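Local coordinates for protein gamma-glutamyltranspeptidase (Streptomyces lincolnensis, PDB 6J3I) that probably cleaves or transfers gamma-glutamyl groups, as a homologue of LmbA in the N-terminal nucleophile hydrolase family, at residues Arg5-Gly10 with Ser602-Pro607; Gly415-Asp420 with Trp442-Pro447; Leu527-Ala532 with Leu589-Arg594. The protein carries 1 engineered substitution. All coordinates share one frame; numbering follows the deposited sequence.

Contact 1: residues Arg5-Gly10 with Ser602-Pro607; sequences RPTLQG and SAAANP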
loop_
_atom_site.group_PDB
_atom_site.type_symbol
_atom_site.label_atom_id
_atom_site.label_comp_id
_atom_site.label_asym_id
_atom_site.label_seq_id
_atom_site.Cartn_x
_atom_site.Cartn_y
_atom_site.Cartn_z
ATOM N N ARG A 5 -10.648 16.055 -13.665
ATOM C CA ARG A 5 -11.604 16.438 -12.649
ATOM C C ARG A 5 -11.144 17.794 -12.146
ATOM O O ARG A 5 -10.025 18.216 -12.439
ATOM C CB ARG A 5 -11.603 15.448 -11.481
ATOM C CG ARG A 5 -12.063 14.037 -11.814
ATOM C CD ARG A 5 -10.902 13.123 -12.138
ATOM N NE ARG A 5 -11.341 11.755 -12.448
ATOM C CZ ARG A 5 -11.345 10.712 -11.604
ATOM N NH1 ARG A 5 -10.945 10.827 -10.335
ATOM N NH2 ARG A 5 -11.769 9.529 -12.036
ATOM N N PRO A 6 -11.996 18.488 -11.387
ATOM C CA PRO A 6 -11.495 19.658 -10.681
ATOM C C PRO A 6 -10.650 19.217 -9.508
ATOM O O PRO A 6 -10.825 18.095 -9.028
ATOM C CB PRO A 6 -12.766 20.342 -10.170
ATOM C CG PRO A 6 -13.822 19.298 -10.211
ATOM C CD PRO A 6 -13.454 18.336 -11.273
ATOM N N THR A 7 -9.739 20.077 -9.057
ATOM C CA THR A 7 -9.257 19.956 -7.695
ATOM C C THR A 7 -10.389 20.577 -6.876
ATOM O O THR A 7 -10.542 21.793 -6.843
ATOM C CB THR A 7 -7.898 20.639 -7.471
ATOM O OG1 THR A 7 -6.909 19.981 -8.269
ATOM C CG2 THR A 7 -7.468 20.544 -6.015
ATOM N N LEU A 8 -11.196 19.717 -6.256
ATOM C CA LEU A 8 -12.382 20.138 -5.487
ATOM C C LEU A 8 -11.951 21.052 -4.362
ATOM O O LEU A 8 -10.867 20.890 -3.849
ATOM C CB LEU A 8 -13.119 18.938 -4.871
ATOM C CG LEU A 8 -13.481 17.725 -5.724
ATOM C CD1 LEU A 8 -14.250 16.714 -4.902
ATOM C CD2 LEU A 8 -14.289 18.154 -6.921
ATOM N N GLN A 9 -12.799 22.001 -3.987
ATOM C CA GLN A 9 -12.497 22.959 -2.909
ATOM C C GLN A 9 -13.727 23.131 -2.039
ATOM O O GLN A 9 -14.838 23.183 -2.546
ATOM C CB GLN A 9 -12.049 24.298 -3.482
ATOM C CG GLN A 9 -10.612 24.291 -3.992
ATOM C CD GLN A 9 -10.218 25.593 -4.677
ATOM O OE1 GLN A 9 -10.954 26.120 -5.516
ATOM N NE2 GLN A 9 -9.048 26.112 -4.333
ATOM N N GLY A 10 -13.536 23.203 -0.729
ATOM C CA GLY A 10 -14.673 23.220 0.175
ATOM C C GLY A 10 -14.319 23.471 1.616
ATOM O O GLY A 10 -13.181 23.816 1.927
ATOM N N SER A 602 -9.377 20.680 0.172
ATOM C CA SER A 602 -9.394 20.315 -1.240
ATOM C C SER A 602 -9.077 18.838 -1.424
ATOM O O SER A 602 -8.693 18.150 -0.481
ATOM C CB SER A 602 -8.427 21.185 -2.043
ATOM O OG SER A 602 -7.131 21.117 -1.512
ATOM N N ALA A 603 -9.275 18.351 -2.639
ATOM C CA ALA A 603 -9.069 16.939 -2.935
ATOM C C ALA A 603 -8.919 16.709 -4.418
ATOM O O ALA A 603 -9.437 17.477 -5.227
ATOM C CB ALA A 603 -10.227 16.106 -2.409
ATOM N N ALA A 604 -8.205 15.643 -4.756
ATOM C CA ALA A 604 -8.059 15.215 -6.136
ATOM C C ALA A 604 -7.976 13.712 -6.175
ATOM O O ALA A 604 -7.728 13.076 -5.148
ATOM C CB ALA A 604 -6.822 15.831 -6.770
ATOM N N ALA A 605 -8.195 13.155 -7.362
ATOM C CA ALA A 605 -8.055 11.715 -7.575
ATOM C C ALA A 605 -7.640 11.349 -8.998
ATOM O O ALA A 605 -7.903 12.067 -9.966
ATOM C CB ALA A 605 -9.335 10.985 -7.198
ATOM N N ASN A 606 -6.989 10.198 -9.083
ATOM C CA ASN A 606 -6.514 9.617 -10.332
ATOM C C ASN A 606 -7.637 9.187 -11.292
ATOM O O ASN A 606 -8.554 8.469 -10.881
ATOM C CB ASN A 606 -5.664 8.395 -10.001
ATOM C CG ASN A 606 -5.461 7.502 -11.195
ATOM O OD1 ASN A 606 -4.817 7.892 -12.165
ATOM N ND2 ASN A 606 -6.047 6.313 -11.153
ATOM N N PRO A 607 -7.551 9.588 -12.583
ATOM C CA PRO A 607 -8.572 9.141 -13.528
ATOM C C PRO A 607 -8.268 7.831 -14.262
ATOM O O PRO A 607 -9.160 7.281 -14.905
ATOM C CB PRO A 607 -8.626 10.290 -14.522
ATOM C CG PRO A 607 -7.214 10.752 -14.591
ATOM C CD PRO A 607 -6.599 10.506 -13.236
#
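The guanidinium of Arg-5 lies with one face over the backbone at the Asn-606 to Pro-607 junction. Pro-607 CA sits on that face near the rim, 3.5 Å from Arg-5 NH2, with Asn-606 C beside it. Ala-605 CB meets the edge of the group in its plane, 3.5 Å from Arg-5 NH1. The Arg-5 chain bends at CG (chi2 94°), which turns the flat group back along Ala-605 and Pro-607. Arg-5 NE also comes 3.7 Å from Pro-607 CB. Arg-5 NH1 bonds to Gly-612 O, beyond these segments. With an alanine here, Gly-612 O would probably lose that donor and the Pro-607 backbone its flat cover.

Further along, Leu-8 to Gly-10 runs antiparallel to 602-605 as an edge strand of the sheet that continues into 590-594. Leu-8 and Ala-603 form a hydrogen-bonded pair: Leu-8 N gives a weak bond to Ala-603 O (3.0 Å), and Ala-603 N returns one to Leu-8 O (3.2 Å). Their side chains face Met-14 of strand 13-17, as in the stacked sheets of the N-terminal nucleophile fold. Gln-9 and Ser-602 form the next, non-hydrogen-bonded pair and use the other face. Ser-602 CA adds a CH...O contact of 3.1 Å to Leu-8 O. On this side Thr-7 CG2, anti to the backbone N, packs 4.1 Å from Ser-602 CB, while Thr-7 OG1 accepts from Gln-530 N.

Contact 2: residues Gly415-Asp420 with Trp442-Pro447; sequences GSTRGD and WLQSNP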
loop_
_atom_site.group_PDB
_atom_site.type_symbol
_atom_site.label_atom_id
_atom_site.label_comp_id
_atom_site.label_asym_id
_atom_site.label_seq_id
_atom_site.Cartn_x
_atom_site.Cartn_y
_atom_site.Cartn_z
ATOM N N GLY A 415 -1.639 -17.459 -9.430
ATOM C CA GLY A 415 -2.167 -16.513 -8.458
ATOM C C GLY A 415 -1.095 -15.575 -7.921
ATOM O O GLY A 415 -1.372 -14.755 -7.048
ATOM N N SER A 416 0.138 -15.712 -8.419
ATOM C CA SER A 416 1.212 -14.772 -8.123
ATOM C C SER A 416 0.873 -13.443 -8.789
ATOM O O SER A 416 0.258 -13.406 -9.864
ATOM C CB SER A 416 2.576 -15.295 -8.589
ATOM O OG SER A 416 2.553 -15.709 -9.939
ATOM N N THR A 417 1.255 -12.360 -8.120
ATOM C CA THR A 417 0.831 -11.020 -8.496
ATOM C C THR A 417 1.935 -9.994 -8.368
ATOM O O THR A 417 2.968 -10.232 -7.742
ATOM C CB THR A 417 -0.327 -10.519 -7.600
ATOM O OG1 THR A 417 0.073 -10.544 -6.222
ATOM C CG2 THR A 417 -1.541 -11.374 -7.775
ATOM N N ARG A 418 1.669 -8.847 -8.977
ATOM C CA ARG A 418 2.427 -7.619 -8.770
ATOM C C ARG A 418 1.495 -6.540 -8.210
ATOM O O ARG A 418 1.838 -5.875 -7.231
ATOM C CB ARG A 418 3.053 -7.159 -10.087
ATOM N N GLY A 419 0.329 -6.375 -8.851
ATOM C CA GLY A 419 -0.739 -5.431 -8.427
ATOM C C GLY A 419 -0.983 -5.477 -6.934
ATOM O O GLY A 419 -1.117 -6.573 -6.356
ATOM N N ASP A 420 -1.023 -4.304 -6.305
ATOM C CA ASP A 420 -0.903 -4.232 -4.851
ATOM C C ASP A 420 -1.617 -3.031 -4.288
ATOM O O ASP A 420 -1.267 -1.899 -4.604
ATOM C CB ASP A 420 0.583 -4.186 -4.480
ATOM C CG ASP A 420 0.837 -3.884 -3.003
ATOM O OD1 ASP A 420 0.198 -4.499 -2.135
ATOM O OD2 ASP A 420 1.717 -3.058 -2.709
ATOM N N TRP A 442 -5.935 -10.496 -0.728
ATOM C CA TRP A 442 -6.662 -10.468 -1.992
ATOM C C TRP A 442 -7.009 -11.878 -2.468
ATOM O O TRP A 442 -6.400 -12.874 -2.054
ATOM C CB TRP A 442 -5.922 -9.674 -3.078
ATOM C CG TRP A 442 -4.473 -10.033 -3.274
ATOM C CD1 TRP A 442 -3.966 -11.227 -3.683
ATOM C CD2 TRP A 442 -3.347 -9.178 -3.046
ATOM N NE1 TRP A 442 -2.598 -11.169 -3.732
ATOM C CE2 TRP A 442 -2.192 -9.923 -3.347
ATOM C CE3 TRP A 442 -3.207 -7.850 -2.630
ATOM C CZ2 TRP A 442 -0.910 -9.394 -3.234
ATOM C CZ3 TRP A 442 -1.927 -7.323 -2.523
ATOM C CH2 TRP A 442 -0.796 -8.095 -2.826
ATOM N N LEU A 443 -7.993 -11.936 -3.356
ATOM C CA LEU A 443 -8.620 -13.191 -3.765
ATOM C C LEU A 443 -7.736 -14.138 -4.589
ATOM O O LEU A 443 -7.935 -15.348 -4.536
ATOM C CB LEU A 443 -9.922 -12.888 -4.514
ATOM C CG LEU A 443 -9.841 -12.229 -5.909
ATOM C CD1 LEU A 443 -9.698 -13.253 -7.028
ATOM C CD2 LEU A 443 -11.077 -11.390 -6.188
ATOM N N GLN A 444 -6.749 -13.598 -5.309
ATOM C CA GLN A 444 -5.944 -14.373 -6.291
ATOM C C GLN A 444 -4.936 -15.328 -5.672
ATOM O O GLN A 444 -4.471 -16.240 -6.351
ATOM C CB GLN A 444 -5.063 -13.486 -7.187
ATOM C CG GLN A 444 -5.680 -12.239 -7.717
ATOM C CD GLN A 444 -5.425 -11.022 -6.854
ATOM O OE1 GLN A 444 -4.379 -10.394 -6.930
ATOM N NE2 GLN A 444 -6.418 -10.651 -6.072
ATOM N N SER A 445 -4.545 -15.067 -4.428
ATOM C CA SER A 445 -3.295 -15.606 -3.889
ATOM C C SER A 445 -3.398 -16.419 -2.590
ATOM O O SER A 445 -2.372 -16.808 -2.017
ATOM C CB SER A 445 -2.310 -14.449 -3.730
ATOM O OG SER A 445 -2.365 -13.603 -4.869
ATOM N N ASN A 446 -4.621 -16.696 -2.146
ATOM C CA ASN A 446 -4.875 -17.681 -1.094
ATOM C C ASN A 446 -6.321 -18.176 -1.164
ATOM O O ASN A 446 -7.218 -17.427 -1.562
ATOM C CB ASN A 446 -4.593 -17.086 0.299
ATOM C CG ASN A 446 -3.285 -17.578 0.905
ATOM O OD1 ASN A 446 -3.045 -18.780 0.996
ATOM N ND2 ASN A 446 -2.447 -16.645 1.351
ATOM N N PRO A 447 -6.561 -19.430 -0.737
ATOM C CA PRO A 447 -7.938 -19.902 -0.669
ATOM C C PRO A 447 -8.733 -19.163 0.411
ATOM O O PRO A 447 -8.207 -18.859 1.493
ATOM C CB PRO A 447 -7.777 -21.375 -0.291
ATOM C CG PRO A 447 -6.560 -21.392 0.558
ATOM C CD PRO A 447 -5.643 -20.353 -0.039
HETATM O O HOH W 1 0.504 -12.614 -3.611
#
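This contact joins two loops beside the probable active centre of an N-terminal nucleophile hydrolase. Segment 415-420 leads directly to the engineered alanine that replaces a threonine, probably the nucleophile of this family. The partner loop, 442-447, makes a type I beta turn from Trp-442 to Ser-445. Gly-415 meets this turn through its backbone. Its positive phi (93°) suits glycine, and Gly-415 CA makes a CH...O contact of 3.1 Å with Gln-444 O.

Thr-417 reaches both Trp-442 and Gln-444: Thr-417 OG1 comes 3.3 Å from Trp-442 CZ2, and Thr-417 CG2 lies 3.1 Å from Gln-444 OE1, a tight approach. A water bonds weakly to Thr-417 OG1 and Trp-442 NE1, 3.4 Å from each. The Thr-417 and Gln-444 side chains cross at about a right angle. Gln-444 turns its amide nitrogen elsewhere, to His-53 O.

The end of 415-420 approaches the indole from two sides. Gly-419 O stands over one face, near the rim. Asp-420 OD1 meets the edge in plane, 3.6 Å from Trp-442 CZ3, with the carboxylate steeply turned against the ring (74°). Asp-420 OD1 also holds Arg-459 in a salt bridge and bonds to Ser-439 OG.

Ser-445 OG, beside its own backbone N, links the loops. Ser-445 OG accepts from Trp-442 NE1 (2.7 Å), lying close to the ring plane, and donates to Gly-415 O at 2.7 Å, nearly in line with the carbonyl bond (163°).

Contact 3: residues Leu527-Ala532 with Leu589-Arg594; sequences LDLQGA and LCAVAR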
loop_
_atom_site.group_PDB
_atom_site.type_symbol
_atom_site.label_atom_id
_atom_site.label_comp_id
_atom_site.label_asym_id
_atom_site.label_seq_id
_atom_site.Cartn_x
_atom_site.Cartn_y
_atom_site.Cartn_z
ATOM N N LEU A 527 -3.301 24.430 -4.063
ATOM C CA LEU A 527 -2.367 23.454 -4.627
ATOM C C LEU A 527 -3.019 22.762 -5.825
ATOM O O LEU A 527 -4.215 22.429 -5.783
ATOM C CB LEU A 527 -1.939 22.432 -3.566
ATOM C CG LEU A 527 -1.173 23.008 -2.372
ATOM C CD1 LEU A 527 -1.049 21.981 -1.263
ATOM C CD2 LEU A 527 0.203 23.488 -2.790
ATOM N N ASP A 528 -2.241 22.586 -6.895
ATOM C CA ASP A 528 -2.718 21.942 -8.123
ATOM C C ASP A 528 -2.652 20.408 -7.976
ATOM O O ASP A 528 -1.831 19.720 -8.604
ATOM C CB ASP A 528 -1.904 22.431 -9.330
ATOM C CG ASP A 528 -2.440 21.909 -10.663
ATOM O OD1 ASP A 528 -3.582 21.415 -10.708
ATOM O OD2 ASP A 528 -1.716 21.985 -11.678
ATOM N N LEU A 529 -3.546 19.886 -7.146
ATOM C CA LEU A 529 -3.575 18.468 -6.827
ATOM C C LEU A 529 -3.875 17.642 -8.067
ATOM O O LEU A 529 -3.093 16.762 -8.420
ATOM C CB LEU A 529 -4.618 18.180 -5.738
ATOM C CG LEU A 529 -4.453 18.893 -4.388
ATOM C CD1 LEU A 529 -5.503 18.410 -3.400
ATOM C CD2 LEU A 529 -3.057 18.699 -3.812
ATOM N N GLN A 530 -4.987 17.939 -8.737
ATOM C CA GLN A 530 -5.397 17.157 -9.906
ATOM C C GLN A 530 -4.455 17.309 -11.101
ATOM O O GLN A 530 -4.230 16.352 -11.831
ATOM C CB GLN A 530 -6.820 17.510 -10.347
ATOM C CG GLN A 530 -7.387 16.570 -11.418
ATOM C CD GLN A 530 -7.630 15.160 -10.913
ATOM O OE1 GLN A 530 -8.206 14.972 -9.841
ATOM N NE2 GLN A 530 -7.203 14.163 -11.684
ATOM N N GLY A 531 -3.928 18.506 -11.322
ATOM C CA GLY A 531 -2.945 18.698 -12.391
ATOM C C GLY A 531 -1.696 17.863 -12.166
ATOM O O GLY A 531 -1.108 17.345 -13.103
ATOM N N ALA A 532 -1.302 17.731 -10.905
ATOM C CA ALA A 532 -0.153 16.921 -10.530
ATOM C C ALA A 532 -0.434 15.440 -10.767
ATOM O O ALA A 532 0.445 14.698 -11.211
ATOM C CB ALA A 532 0.202 17.160 -9.075
ATOM N N LEU A 589 -3.017 7.712 -7.815
ATOM C CA LEU A 589 -2.843 8.685 -6.733
ATOM C C LEU A 589 -4.159 9.182 -6.126
ATOM O O LEU A 589 -5.183 9.308 -6.815
ATOM C CB LEU A 589 -2.025 9.885 -7.219
ATOM C CG LEU A 589 -0.550 9.620 -7.552
ATOM C CD1 LEU A 589 -0.049 10.583 -8.624
ATOM C CD2 LEU A 589 0.323 9.718 -6.308
ATOM N N CYS A 590 -4.099 9.441 -4.822
ATOM C CA CYS A 590 -5.161 10.096 -4.071
ATOM C C CYS A 590 -4.517 11.236 -3.297
ATOM O O CYS A 590 -3.358 11.152 -2.926
ATOM C CB CYS A 590 -5.825 9.113 -3.110
ATOM S SG CYS A 590 -6.295 7.552 -3.874
ATOM N N ALA A 591 -5.270 12.307 -3.083
ATOM C CA ALA A 591 -4.778 13.455 -2.326
ATOM C C ALA A 591 -5.938 14.228 -1.732
ATOM O O ALA A 591 -6.924 14.486 -2.415
ATOM C CB ALA A 591 -3.943 14.368 -3.216
ATOM N N VAL A 592 -5.823 14.552 -0.448
ATOM C CA VAL A 592 -6.606 15.628 0.162
ATOM C C VAL A 592 -5.635 16.651 0.732
ATOM O O VAL A 592 -4.465 16.343 0.970
ATOM C CB VAL A 592 -7.580 15.147 1.257
ATOM C CG1 VAL A 592 -8.606 14.190 0.668
ATOM C CG2 VAL A 592 -6.844 14.512 2.434
ATOM N N ALA A 593 -6.130 17.863 0.948
ATOM C CA ALA A 593 -5.295 18.956 1.437
ATOM C C ALA A 593 -6.095 19.994 2.220
ATOM O O ALA A 593 -7.309 20.095 2.073
ATOM C CB ALA A 593 -4.548 19.617 0.284
ATOM N N ARG A 594 -5.384 20.742 3.059
ATOM C CA ARG A 594 -5.946 21.831 3.854
ATOM C C ARG A 594 -5.041 23.049 3.697
ATOM O O ARG A 594 -3.826 22.957 3.887
ATOM C CB ARG A 594 -6.022 21.441 5.336
#
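One methyl group carries most of this helix-to-strand contact. Leu-529 CD1 reaches the 590-594 strand where two alanines stand on the same side of it, Ala-591 and Ala-593. The nearer is Ala-593, with its CB 4.0 Å from Leu-529 CD1. Ala-591 CB lies 4.3 Å from the same Leu-529 CD1. The methyl therefore sits across the step between the two residues, above the backbone of Val-592, whose own side chain points the other way. Leu-529 CG lies beside the backbone N and anti to the carbonyl carbon (chi1 -59°), and CD1 extends from there down to the strand. Leu-527 adds a looser touch, with its CD1 4.5 Å from Ala-593 CB. All of these contacts are apolar.

The arrangement is a helix layer on a beta sheet, consistent with the four-layer alpha-beta-beta-alpha sandwich of the N-terminal nucleophile fold. Helix 529-534 and helix 506-519 share this face, and Phe-513 of the latter touches Ala-591. Val-592 instead faces Met-14 and Ser-16 of strand 13-17, on what is probably the side between the two sheets. Small alanine side chains let the leucine come close to the strand.

The start of the helix is fixed by its own cap. Asp-528 is the N-cap, and its OD1 accepts from Gly-531 N at 3.0 Å. The donor approaches from above the carboxylate plane, 52° out of it. Gly-531 has no side chain, so the carboxylate can lie near its backbone, with Asp-528 OD2 3.6 Å from Gly-531 CA. Asp-528 OD2 also forms a salt bridge with Arg-520 NE. This second partner ties the cap to the chain just after helix 506-519.

Contacts 1 and 3 are neighbours, their centres about 6 Å apart, and share one sheet. Strands 601-605 and 590-594 lie side by side in it, and helix 529-534 lies on both. Gln-530 of contact 3 joins the two directly, also bonding to Ala-605 O. Contact 1 is at the sheet edge, partly buried, and mixes backbone bonds with an arginine laid over the chain at Pro-607. Contact 3 is buried and purely apolar between its segments. Contact 2 is also buried but polar, in loops about 31 Å from contact 1 and 30 Å from contact 3, centre to centre. Along the chain, contact 1 encloses both others.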